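Local coordinates for protein CytC3 (Streptomyces, PDB 3GJA) that is a nonheme iron halogenase of the phytanoyl-CoA dioxygenase family with a beta-barrel fold, and probably chlorinates an amino acid during biosynthesis, at residues I65-Y68 / D69-L72; P107-Q110 / G111-G114; H155-E158 / Q159-C162. All blocks are in the same frame, centred on the assembly; numbering follows the deposited sequence.

Contact 1 of 3, residues I65-Y68 / D69-L72; sequences ISNY and DRHL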
ATOM      1  N   ILE A  65      10.714  -1.085  11.995  1.00 37.66           N
ATOM      2  CA  ILE A  65      10.324   0.214  12.525  1.00 38.37           C
ATOM      3  C   ILE A  65       9.035   0.768  11.919  1.00 37.48           C
ATOM      4  O   ILE A  65       8.262   1.414  12.613  1.00 36.18           O
ATOM      5  CB  ILE A  65      11.470   1.225  12.335  1.00 38.91           C
ATOM      6  CG1 ILE A  65      12.728   0.679  13.001  1.00 40.60           C
ATOM      7  CG2 ILE A  65      11.110   2.574  12.953  1.00 40.06           C
ATOM      8  CD1 ILE A  65      12.564   0.395  14.477  1.00 42.06           C
ATOM      9  N   SER A  66       8.804   0.521  10.632  1.00 36.77           N
ATOM     10  CA  SER A  66       7.586   1.004   9.988  1.00 35.48           C
ATOM     11  C   SER A  66       6.552  -0.106   9.855  1.00 34.48           C
ATOM     12  O   SER A  66       5.575   0.022   9.122  1.00 34.35           O
ATOM     13  CB  SER A  66       7.905   1.591   8.618  1.00 37.30           C
ATOM     14  OG  SER A  66       8.675   2.770   8.758  1.00 39.07           O
ATOM     15  N   ASN A  67       6.775  -1.192  10.584  1.00 34.17           N
ATOM     16  CA  ASN A  67       5.874  -2.337  10.587  1.00 33.56           C
ATOM     17  C   ASN A  67       5.361  -2.818   9.228  1.00 33.40           C
ATOM     18  O   ASN A  67       4.158  -2.794   8.944  1.00 31.38           O
ATOM     19  CB  ASN A  67       4.701  -2.059  11.529  1.00 33.46           C
ATOM     20  CG  ASN A  67       4.959  -2.583  12.926  1.00 35.56           C
ATOM     21  OD1 ASN A  67       5.312  -3.746  13.093  1.00 34.18           O
ATOM     22  ND2 ASN A  67       4.783  -1.735  13.933  1.00 35.72           N
ATOM     23  N   TYR A  68       6.294  -3.273   8.401  1.00 35.22           N
ATOM     24  CA  TYR A  68       5.980  -3.800   7.078  1.00 35.52           C
ATOM     25  C   TYR A  68       5.282  -5.148   7.174  1.00 36.19           C
ATOM     26  O   TYR A  68       5.577  -5.958   8.058  1.00 35.16           O
ATOM     27  CB  TYR A  68       7.261  -4.017   6.266  1.00 37.54           C
ATOM     28  CG  TYR A  68       7.862  -2.797   5.613  1.00 37.84           C
ATOM     29  CD1 TYR A  68       7.711  -1.521   6.171  1.00 39.59           C
ATOM     30  CD2 TYR A  68       8.628  -2.923   4.456  1.00 39.39           C
ATOM     31  CE1 TYR A  68       8.313  -0.403   5.585  1.00 39.26           C
ATOM     32  CE2 TYR A  68       9.233  -1.817   3.863  1.00 40.86           C
ATOM     33  CZ  TYR A  68       9.070  -0.563   4.433  1.00 40.00           C
ATOM     34  OH  TYR A  68       9.660   0.524   3.836  1.00 42.07           O
ATOM     35  N   ASP A  69       4.358  -5.364   6.245  1.00 36.05           N
ATOM     36  CA  ASP A  69       3.625  -6.610   6.096  1.00 35.38           C
ATOM     37  C   ASP A  69       2.998  -7.284   7.319  1.00 36.91           C
ATOM     38  O   ASP A  69       3.119  -8.501   7.499  1.00 34.96           O
ATOM     39  CB  ASP A  69       4.527  -7.606   5.361  1.00 34.34           C
ATOM     40  CG  ASP A  69       5.045  -7.050   4.047  1.00 34.89           C
ATOM     41  OD1 ASP A  69       4.255  -6.392   3.340  1.00 35.31           O
ATOM     42  OD2 ASP A  69       6.228  -7.272   3.712  1.00 35.42           O
ATOM     43  N   ARG A  70       2.304  -6.509   8.141  1.00 36.26           N
ATOM     44  CA  ARG A  70       1.653  -7.076   9.311  1.00 34.76           C
ATOM     45  C   ARG A  70       0.322  -7.709   8.944  1.00 35.24           C
ATOM     46  O   ARG A  70      -0.344  -8.306   9.791  1.00 35.02           O
ATOM     47  CB  ARG A  70       1.460  -6.007  10.368  1.00 36.50           C
ATOM     48  CG  ARG A  70       2.776  -5.527  10.919  1.00 35.93           C
ATOM     49  CD  ARG A  70       3.507  -6.664  11.615  1.00 38.81           C
ATOM     50  NE  ARG A  70       3.946  -6.187  12.911  1.00 44.22           N
ATOM     51  CZ  ARG A  70       3.499  -6.642  14.072  1.00 42.24           C
ATOM     52  NH1 ARG A  70       2.603  -7.615  14.120  1.00 39.29           N
ATOM     53  NH2 ARG A  70       3.920  -6.071  15.186  1.00 42.61           N
ATOM     54  N   HIS A  71      -0.066  -7.579   7.679  1.00 33.11           N
ATOM     55  CA  HIS A  71      -1.300  -8.195   7.224  1.00 33.92           C
ATOM     56  C   HIS A  71      -1.060  -9.708   7.164  1.00 36.62           C
ATOM     57  O   HIS A  71      -1.977 -10.483   6.893  1.00 36.83           O
ATOM     58  CB  HIS A  71      -1.696  -7.676   5.839  1.00 31.23           C
ATOM     59  CG  HIS A  71      -0.653  -7.897   4.791  1.00 32.80           C
ATOM     60  ND1 HIS A  71       0.518  -7.170   4.740  1.00 32.72           N
ATOM     61  CD2 HIS A  71      -0.585  -8.791   3.774  1.00 32.57           C
ATOM     62  CE1 HIS A  71       1.262  -7.608   3.739  1.00 34.35           C
ATOM     63  NE2 HIS A  71       0.616  -8.592   3.137  1.00 32.22           N
ATOM     64  N   LEU A  72       0.181 -10.123   7.417  1.00 37.54           N
ATOM     65  CA  LEU A  72       0.517 -11.537   7.405  1.00 38.33           C
ATOM     66  C   LEU A  72       0.459 -12.161   8.796  1.00 38.94           C
ATOM     67  O   LEU A  72       0.688 -13.356   8.945  1.00 40.15           O
ATOM     68  CB  LEU A  72       1.897 -11.767   6.779  1.00 36.41           C
ATOM     69  CG  LEU A  72       1.947 -11.467   5.276  1.00 36.17           C
ATOM     70  CD1 LEU A  72       3.322 -11.787   4.730  1.00 36.74           C
ATOM     71  CD2 LEU A  72       0.885 -12.273   4.554  1.00 35.46           C
TER
HETATM   72  O   HOH W   1       1.791  -3.927   7.852  1.00 25.64           O
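Bends at chi2 (-63°) and chi3 fold the Arg-70 side chain back along the turn and bring its NE to the amide oxygen of Asn-67. The bond from Arg-70 NE to Asn-67 OD1 is 2.8 Å long and fairly straight, at 158°. It leaves the guanidinium at its edge, near its plane, but reaches OD1 from above the carbonyl plane. The two flat groups are turned 58° apart. Water 1 joins the two backbones: it donates to Asn-67 O at 2.8 Å and accepts from Arg-70 N at 2.6 Å. Asn-67 has a positive phi and is the C-prime residue of the Schellman motif that ends helix 62-65. The Asn-67 to Arg-70 bond thus starts at the helix C terminus. Arg-70 NH1 makes a salt bridge to Asp-73. Arg-51 lies close by with the same charge, and Asp-73 probably eases that crowding by partly neutralising Arg-70. An alanine here would remove the guanidinium, and Asp-73 would probably lose its salt-bridge mate while the Asn-67 amide became freer to turn. Asp-69 bonds to Tyr-56 OH and to Ser-103 N. The turn thus lies against strand 98-108, with Arg-70 and His-71 touching Leu-77 of helix 75-82.

Contact 2 of 3, residues P107-Q110 / G111-G114; sequences PKYQ and GDEG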
ATOM      1  N   PRO A 107       3.143   6.952   9.881  1.00 35.22           N
ATOM      2  CA  PRO A 107       2.760   7.842  10.978  1.00 35.95           C
ATOM      3  C   PRO A 107       3.289   9.244  10.714  1.00 36.54           C
ATOM      4  O   PRO A 107       4.217   9.427   9.932  1.00 38.00           O
ATOM      5  CB  PRO A 107       3.438   7.209  12.199  1.00 36.28           C
ATOM      6  CG  PRO A 107       3.703   5.770  11.768  1.00 37.18           C
ATOM      7  CD  PRO A 107       4.116   5.949  10.337  1.00 35.07           C
ATOM      8  N   LYS A 108       2.683  10.235  11.348  1.00 36.39           N
ATOM      9  CA  LYS A 108       3.146  11.606  11.210  1.00 37.20           C
ATOM     10  C   LYS A 108       2.841  12.278  12.535  1.00 37.23           C
ATOM     11  O   LYS A 108       1.712  12.228  13.019  1.00 37.12           O
ATOM     12  CB  LYS A 108       2.440  12.326  10.057  1.00 36.04           C
ATOM     13  CG  LYS A 108       3.178  13.582   9.631  1.00 36.31           C
ATOM     14  CD  LYS A 108       2.997  13.846   8.157  1.00 38.72           C
ATOM     15  CE  LYS A 108       3.938  14.928   7.669  1.00 35.58           C
ATOM     16  NZ  LYS A 108       3.779  15.118   6.200  1.00 38.46           N
ATOM     17  N   TYR A 109       3.856  12.892  13.125  1.00 36.82           N
ATOM     18  CA  TYR A 109       3.706  13.529  14.421  1.00 38.03           C
ATOM     19  C   TYR A 109       4.072  15.000  14.360  1.00 39.05           C
ATOM     20  O   TYR A 109       4.742  15.448  13.424  1.00 38.44           O
ATOM     21  CB  TYR A 109       4.599  12.813  15.437  1.00 38.89           C
ATOM     22  CG  TYR A 109       4.294  11.333  15.548  1.00 42.92           C
ATOM     23  CD1 TYR A 109       3.096  10.900  16.112  1.00 44.04           C
ATOM     24  CD2 TYR A 109       5.182  10.367  15.057  1.00 39.66           C
ATOM     25  CE1 TYR A 109       2.773   9.541  16.191  1.00 45.94           C
ATOM     26  CE2 TYR A 109       4.873   9.001  15.131  1.00 42.93           C
ATOM     27  CZ  TYR A 109       3.661   8.598  15.700  1.00 46.18           C
ATOM     28  OH  TYR A 109       3.309   7.267  15.784  1.00 47.56           O
ATOM     29  N   GLN A 110       3.631  15.738  15.371  1.00 38.66           N
ATOM     30  CA  GLN A 110       3.890  17.167  15.474  1.00 39.39           C
ATOM     31  C   GLN A 110       5.384  17.431  15.292  1.00 39.43           C
ATOM     32  O   GLN A 110       6.223  16.757  15.884  1.00 38.19           O
ATOM     33  CB  GLN A 110       3.394  17.666  16.838  1.00 41.17           C
ATOM     34  CG  GLN A 110       3.459  19.171  17.065  1.00 39.64           C
ATOM     35  CD  GLN A 110       4.845  19.640  17.444  1.00 41.99           C
ATOM     36  OE1 GLN A 110       5.560  18.961  18.184  1.00 38.49           O
ATOM     37  NE2 GLN A 110       5.229  20.815  16.954  1.00 42.31           N
ATOM     38  N   GLY A 111       5.712  18.393  14.438  1.00 39.93           N
ATOM     39  CA  GLY A 111       7.103  18.719  14.196  1.00 39.69           C
ATOM     40  C   GLY A 111       7.622  18.159  12.886  1.00 41.96           C
ATOM     41  O   GLY A 111       8.556  18.710  12.310  1.00 42.87           O
ATOM     42  N   ASP A 112       7.032  17.066  12.414  1.00 41.78           N
ATOM     43  CA  ASP A 112       7.472  16.467  11.163  1.00 41.97           C
ATOM     44  C   ASP A 112       7.304  17.489  10.054  1.00 43.10           C
ATOM     45  O   ASP A 112       6.292  18.180   9.971  1.00 43.19           O
ATOM     46  CB  ASP A 112       6.667  15.197  10.837  1.00 42.43           C
ATOM     47  CG  ASP A 112       7.011  14.023  11.761  1.00 44.93           C
ATOM     48  OD1 ASP A 112       7.922  14.169  12.611  1.00 46.82           O
ATOM     49  OD2 ASP A 112       6.374  12.952  11.640  1.00 42.30           O
ATOM     50  N   GLU A 113       8.317  17.598   9.210  1.00 44.98           N
ATOM     51  CA  GLU A 113       8.274  18.538   8.107  1.00 47.57           C
ATOM     52  C   GLU A 113       7.551  17.880   6.949  1.00 47.22           C
ATOM     53  O   GLU A 113       7.340  16.666   6.947  1.00 46.32           O
ATOM     54  CB  GLU A 113       9.696  18.927   7.696  1.00 50.31           C
ATOM     55  CG  GLU A 113      10.436  19.727   8.756  1.00 54.39           C
ATOM     56  CD  GLU A 113      11.895  19.937   8.410  1.00 59.15           C
ATOM     57  OE1 GLU A 113      12.654  18.942   8.398  1.00 61.07           O
ATOM     58  OE2 GLU A 113      12.283  21.096   8.147  1.00 60.27           O
ATOM     59  N   GLY A 114       7.152  18.680   5.970  1.00 46.00           N
ATOM     60  CA  GLY A 114       6.467  18.105   4.832  1.00 46.27           C
ATOM     61  C   GLY A 114       7.497  17.555   3.874  1.00 44.64           C
ATOM     62  O   GLY A 114       8.636  17.284   4.256  1.00 45.48           O
TER
HETATM   63  O   HOH W   2       8.521  15.734  14.796  1.00 52.58           O
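Asp-112 closes a type II beta turn, Tyr-109 to Asp-112, from both its backbone and its side chain. Asp-112 N donates to Tyr-109 O at 3.0 Å, the standard bond of the turn. Its carboxylate reaches back the other way, and Tyr-109 N donates to Asp-112 OD2 at 2.9 Å. That bond is nearly straight, 175° at the hydrogen. The N-H comes from above the carboxylate plane, 66° out of it. With chi1 at -71°, Asp-112 CG stands anti to its own carbonyl carbon, and this directs the carboxylate back over the start of the turn. Tyr-109 is thus gripped through both its N-H and its carbonyl by one residue.

Around this core, the Lys-108 chain runs past Asp-112 in the opposite direction. Lys-108 CG packs 3.8 Å from Asp-112 OD2, but the charged ends do not meet. Lys-108 NZ bonds to Leu-243 O and Gly-161 O instead. Gly-111 has a positive phi at the third position of the turn, where a CB would run into Gln-110 O. The Gln-110 chain bends at chi2 so that its amide lies back over Gly-111 N, and its OE1 bonds to Lys-249 NZ.

Further out, the turn follows directly on the end of strand 98-108. Lys-108 pairs with Arg-253 through the backbone, and Gly-111 and Asp-112 make backbone bonds with His-245. The second carboxylate oxygen is held through solvent: water 2 donates to Asp-112 OD1 at 2.8 Å and to Gln-110 O at 2.7 Å.

Contact 3 of 3, residues H155-E158 / Q159-C162; sequences HSTE and QNGC
Thr-157 O accepts the shortest sound bond here, from Cys-162 N at 2.8 Å. The bond is bent, 136° at the hydrogen, and spans five residues. Inside it sits a type I beta turn from Glu-158 to Gly-161. Gly-161 N donates to Glu-158 O at 3.2 Å, coming from well above the carbonyl plane. Together the two bonds have the pattern of a Schellman motif, with Gly-161 at positive phi, although no regular helix runs into it.

The Thr-157 side chain adds a third bond. Its OG1 lies between the backbone N and the carbonyl carbon (chi1 65°). From there Thr-157 OG1 accepts from Asn-160 N at 2.9 Å. The hydroxyl also packs 3.1 Å from Asn-160 CB, so the same oxygen meets both the N-H and the CB of the turn's third residue.

Cys-162 directs its CB toward residues 155-158. Its CB lies 3.3 Å from Ser-156 OG, and its SG rests 3.7 Å from Glu-158 CA. At the other end the His-155 ring crosses the Asn-160 amide, their planes 74° apart. His-155 NE2 bonds to Asp-251, which probably holds the ring's rotation.

The loop joins strand 147-152 to strand 163-165. The Gly-161 carbonyl faces away from the turn and accepts from Lys-108 NZ and Arg-253 NH2. Two cationic donors on one buried carbonyl would probably polarise it, so the turn probably serves as an uncharged acceptor site, its carbonyl taking up two cationic side chains that reach it from strands 98-108 and 253-262.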
ATOM      1  N   HIS A 155      -7.564  10.609  11.375  1.00 35.14           N
ATOM      2  CA  HIS A 155      -7.933  11.577  10.352  1.00 36.25           C
ATOM      3  C   HIS A 155      -6.644  12.138   9.743  1.00 36.02           C
ATOM      4  O   HIS A 155      -5.630  12.269  10.424  1.00 35.36           O
ATOM      5  CB  HIS A 155      -8.786  12.722  10.934  1.00 38.47           C
ATOM      6  CG  HIS A 155      -8.065  13.579  11.932  1.00 43.10           C
ATOM      7  ND1 HIS A 155      -8.423  14.888  12.182  1.00 46.05           N
ATOM      8  CD2 HIS A 155      -7.031  13.308  12.766  1.00 44.11           C
ATOM      9  CE1 HIS A 155      -7.643  15.385  13.126  1.00 42.93           C
ATOM     10  NE2 HIS A 155      -6.791  14.447  13.498  1.00 45.29           N
ATOM     11  N   SER A 156      -6.674  12.434   8.452  1.00 34.56           N
ATOM     12  CA  SER A 156      -5.511  13.007   7.792  1.00 36.22           C
ATOM     13  C   SER A 156      -5.956  14.385   7.338  1.00 36.08           C
ATOM     14  O   SER A 156      -6.760  14.520   6.412  1.00 34.11           O
ATOM     15  CB  SER A 156      -5.085  12.172   6.584  1.00 35.60           C
ATOM     16  OG  SER A 156      -3.930  12.732   5.987  1.00 33.83           O
ATOM     17  N   THR A 157      -5.440  15.403   8.013  1.00 36.80           N
ATOM     18  CA  THR A 157      -5.798  16.785   7.731  1.00 37.19           C
ATOM     19  C   THR A 157      -4.605  17.601   7.271  1.00 39.59           C
ATOM     20  O   THR A 157      -3.469  17.112   7.240  1.00 38.59           O
ATOM     21  CB  THR A 157      -6.336  17.461   8.988  1.00 37.06           C
ATOM     22  OG1 THR A 157      -5.284  17.525   9.965  1.00 35.80           O
ATOM     23  CG2 THR A 157      -7.512  16.669   9.565  1.00 37.56           C
ATOM     24  N   GLU A 158      -4.869  18.857   6.922  1.00 39.40           N
ATOM     25  CA  GLU A 158      -3.800  19.743   6.502  1.00 41.58           C
ATOM     26  C   GLU A 158      -2.944  20.040   7.719  1.00 40.16           C
ATOM     27  O   GLU A 158      -1.718  20.088   7.629  1.00 41.97           O
ATOM     28  CB  GLU A 158      -4.360  21.039   5.924  1.00 42.41           C
ATOM     29  CG  GLU A 158      -5.005  20.857   4.565  1.00 46.62           C
ATOM     30  CD  GLU A 158      -5.372  22.176   3.924  1.00 50.94           C
ATOM     31  OE1 GLU A 158      -4.450  22.975   3.645  1.00 51.42           O
ATOM     32  OE2 GLU A 158      -6.580  22.415   3.704  1.00 51.85           O
ATOM     33  N   GLN A 159      -3.592  20.219   8.864  1.00 38.89           N
ATOM     34  CA  GLN A 159      -2.871  20.500  10.098  1.00 38.77           C
ATOM     35  C   GLN A 159      -1.993  19.315  10.494  1.00 36.03           C
ATOM     36  O   GLN A 159      -0.930  19.502  11.076  1.00 34.37           O
ATOM     37  CB  GLN A 159      -3.851  20.821  11.230  1.00 39.82           C
ATOM     38  CG  GLN A 159      -3.151  21.226  12.514  1.00 43.13           C
ATOM     39  CD  GLN A 159      -4.086  21.858  13.528  1.00 46.01           C
ATOM     40  OE1 GLN A 159      -4.881  21.176  14.177  1.00 45.30           O
ATOM     41  NE2 GLN A 159      -3.997  23.177  13.663  1.00 46.11           N
ATOM     42  N   ASN A 160      -2.463  18.112  10.159  1.00 35.44           N
ATOM     43  CA  ASN A 160      -1.790  16.823  10.426  1.00 34.95           C
ATOM     44  C   ASN A 160      -0.639  16.477   9.490  1.00 32.11           C
ATOM     45  O   ASN A 160       0.073  15.499   9.725  1.00 30.19           O
ATOM     46  CB  ASN A 160      -2.793  15.659  10.300  1.00 38.27           C
ATOM     47  CG  ASN A 160      -3.167  15.101  11.619  1.00 39.99           C
ATOM     48  OD1 ASN A 160      -2.538  15.427  12.627  1.00 45.77           O
ATOM     49  ND2 ASN A 160      -4.182  14.253  11.646  1.00 37.69           N
ATOM     50  N   GLY A 161      -0.508  17.230   8.405  1.00 30.78           N
ATOM     51  CA  GLY A 161       0.532  16.956   7.432  1.00 32.29           C
ATOM     52  C   GLY A 161       0.062  15.977   6.363  1.00 32.97           C
ATOM     53  O   GLY A 161       0.808  15.072   5.966  1.00 33.11           O
ATOM     54  N   CYS A 162      -1.169  16.159   5.887  1.00 34.01           N
ATOM     55  CA  CYS A 162      -1.742  15.282   4.864  1.00 36.05           C
ATOM     56  C   CYS A 162      -0.989  15.313   3.543  1.00 38.24           C
ATOM     57  O   CYS A 162      -0.251  16.252   3.244  1.00 38.78           O
ATOM     58  CB  CYS A 162      -3.200  15.649   4.590  1.00 36.74           C
ATOM     59  SG  CYS A 162      -3.403  17.249   3.749  1.00 37.03           S
TER

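The three contacts follow one another along the chain, each local to a continuous stretch, and none nests in or crosses another. Contact 1 comes first. It links helix 62-65 to helix 75-82 and lies against strand 98-108. Contact 2 closes the turn at the far end of that strand, before strand 115-116. Its centre is about 20 Å from that of contact 1, and the two do not touch. Contact 3 closes the second half of the loop between strands 147-152 and 163-165. It meets contact 2 directly, with centres about 10 Å apart. Both lean on strand 253-262 and on the loop with Leu-243 and His-245, tying the ends of these neighbouring inner strands together.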